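Local atomic coordinates of MNT antitoxin (Aphanizomenon flos-aquae 2012/KM1/D3, PDB entry 7AE2), a protein that neutralizes its cognate toxin HepT, mostly by transferring AMP from ATP, twice in succession, onto a tyrosine of the toxin. Residues V49-E54 with E89-S94. Numbering follows the deposited sequence.
Sequences VLYDEE and ELNHCS
Both backbone polar groups of Y51 are held by the side-chain amide of N91, just where the parallel strands 45-51 and 85-89 part. V49 pairs with E89 as the bridge at the end of the ladder, and L90 N still donates to V49 O (2.9 Å). Beyond L90 the backbone of 89-94 turns off into the loop before helix 95-104, and N91 takes over the role of a neighbouring strand. Its chi1 of -59° sets CG beside its own backbone N and carries the amide back to strand 45-51. From CB outward, CG comes within 3.6 Å of Y51 N and lies close to L50 CD1. OD1 then accepts from Y51 N at 2.8 Å, nearly straight, in the carbonyl plane and on a lone pair. ND2 donates to Y51 O at 3.0 Å, and this acceptor lies near the amide plane of N91. L50 brings CD1 to 3.5 Å from N91 ND2, the two side chains crossing at about a right angle; the same methyl touches L90 CB. The far end of the Y51 ring reaches E89: E89 CG packs obliquely at 3.6 Å from Y51 CE2, and Y51 OH donates to E89 OE2 at 2.8 Å, on the anti side of a carboxylate turned 69° from the ring. Y56 stacks on this ring, and Y24 meets it edge-to-face. The contact closes one end of the edge pair in the polymerase beta-type nucleotidyltransferase sheet, whose strands 45-51 and 85-89 also carry D46 and D86, probable magnesium ligands. Two hydrogen bonds, one accepted by OD1 and one donated by ND2, fix the rotation of the N91 amide, so side-chain chemistry extends the pairing past the last bridge, while the donated hydroxyl proton would tend to stabilise E89 as a carboxylate.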
loop_
_atom_site.group_PDB
_atom_site.type_symbol
_atom_site.label_atom_id
_atom_site.label_comp_id
_atom_site.label_asym_id
_atom_site.label_seq_id
_atom_site.Cartn_x
_atom_site.Cartn_y
_atom_site.Cartn_z
ATOM N N VAL B 49 0.857 -21.347 -1.212
ATOM C CA VAL B 49 1.166 -22.264 -0.125
ATOM C C VAL B 49 -0.032 -23.165 0.129
ATOM O O VAL B 49 -1.188 -22.762 -0.029
ATOM C CB VAL B 49 1.564 -21.512 1.163
ATOM C CG1 VAL B 49 2.909 -20.829 0.985
ATOM C CG2 VAL B 49 0.495 -20.499 1.534
ATOM N N LEU B 50 0.260 -24.400 0.530
ATOM C CA LEU B 50 -0.757 -25.383 0.891
ATOM C C LEU B 50 -0.410 -25.919 2.272
ATOM O O LEU B 50 0.613 -26.590 2.440
ATOM C CB LEU B 50 -0.828 -26.512 -0.138
ATOM C CG LEU B 50 -1.866 -27.604 0.123
ATOM C CD1 LEU B 50 -3.260 -27.004 0.207
ATOM C CD2 LEU B 50 -1.802 -28.677 -0.956
ATOM N N TYR B 51 -1.250 -25.616 3.255
ATOM C CA TYR B 51 -0.997 -26.012 4.632
ATOM C C TYR B 51 -1.572 -27.391 4.917
ATOM O O TYR B 51 -2.579 -27.801 4.331
ATOM C CB TYR B 51 -1.610 -25.012 5.617
ATOM C CG TYR B 51 -1.219 -23.570 5.399
ATOM C CD1 TYR B 51 0.037 -23.232 4.917
ATOM C CD2 TYR B 51 -2.112 -22.545 5.682
ATOM C CE1 TYR B 51 0.391 -21.913 4.721
ATOM C CE2 TYR B 51 -1.768 -21.223 5.489
ATOM C CZ TYR B 51 -0.515 -20.912 5.008
ATOM O OH TYR B 51 -0.175 -19.594 4.816
ATOM N N ASP B 52 -0.924 -28.105 5.832
ATOM C CA ASP B 52 -1.558 -29.248 6.473
ATOM C C ASP B 52 -2.613 -28.724 7.441
ATOM O O ASP B 52 -2.290 -27.984 8.377
ATOM C CB ASP B 52 -0.518 -30.102 7.196
ATOM C CG ASP B 52 -1.103 -31.386 7.770
ATOM O OD1 ASP B 52 -2.005 -31.310 8.631
ATOM O OD2 ASP B 52 -0.657 -32.476 7.354
ATOM N N GLU B 53 -3.874 -29.100 7.207
ATOM C CA GLU B 53 -4.979 -28.510 7.958
ATOM C C GLU B 53 -4.865 -28.778 9.453
ATOM O O GLU B 53 -5.354 -27.985 10.264
ATOM C CB GLU B 53 -6.312 -29.035 7.424
ATOM N N GLU B 54 -4.211 -29.874 9.837
ATOM C CA GLU B 54 -4.088 -30.219 11.249
ATOM C C GLU B 54 -3.029 -29.368 11.943
ATOM O O GLU B 54 -3.290 -28.767 12.991
ATOM C CB GLU B 54 -3.761 -31.706 11.399
ATOM N N GLU B 89 -3.121 -18.440 -0.244
ATOM C CA GLU B 89 -3.486 -19.653 0.480
ATOM C C GLU B 89 -4.291 -20.557 -0.445
ATOM O O GLU B 89 -5.435 -20.245 -0.789
ATOM C CB GLU B 89 -4.284 -19.317 1.737
ATOM C CG GLU B 89 -3.448 -19.189 3.000
ATOM C CD GLU B 89 -2.894 -17.795 3.198
ATOM O OE1 GLU B 89 -3.298 -16.880 2.450
ATOM O OE2 GLU B 89 -2.058 -17.612 4.110
ATOM N N LEU B 90 -3.696 -21.682 -0.850
ATOM C CA LEU B 90 -4.415 -22.638 -1.682
ATOM C C LEU B 90 -5.492 -23.382 -0.904
ATOM O O LEU B 90 -6.358 -24.014 -1.519
ATOM C CB LEU B 90 -3.438 -23.636 -2.303
ATOM C CG LEU B 90 -2.470 -23.073 -3.345
ATOM C CD1 LEU B 90 -1.526 -24.156 -3.832
ATOM C CD2 LEU B 90 -3.234 -22.462 -4.509
ATOM N N ASN B 91 -5.459 -23.322 0.428
ATOM C CA ASN B 91 -6.475 -23.998 1.227
ATOM C C ASN B 91 -7.824 -23.299 1.119
ATOM O O ASN B 91 -8.867 -23.959 1.046
ATOM C CB ASN B 91 -6.024 -24.077 2.686
ATOM C CG ASN B 91 -4.717 -24.827 2.854
ATOM O OD1 ASN B 91 -3.636 -24.262 2.685
ATOM N ND2 ASN B 91 -4.810 -26.107 3.196
ATOM N N HIS B 92 -7.826 -21.962 1.108
ATOM C CA HIS B 92 -9.059 -21.171 1.058
ATOM C C HIS B 92 -8.884 -20.068 0.015
ATOM O O HIS B 92 -8.633 -18.907 0.349
ATOM C CB HIS B 92 -9.399 -20.606 2.437
ATOM N N CYS B 93 -9.020 -20.442 -1.255
ATOM C CA CYS B 93 -8.963 -19.495 -2.358
ATOM C C CYS B 93 -10.022 -19.871 -3.380
ATOM O O CYS B 93 -10.685 -20.908 -3.275
ATOM C CB CYS B 93 -7.576 -19.460 -3.012
ATOM S SG CYS B 93 -7.119 -20.987 -3.868
ATOM N N SER B 94 -10.180 -19.009 -4.380
ATOM C CA SER B 94 -11.163 -19.258 -5.423
ATOM C C SER B 94 -10.705 -20.404 -6.319
ATOM O O SER B 94 -9.520 -20.743 -6.376
ATOM C CB SER B 94 -11.391 -17.997 -6.257
ATOM O OG SER B 94 -10.259 -17.704 -7.060
#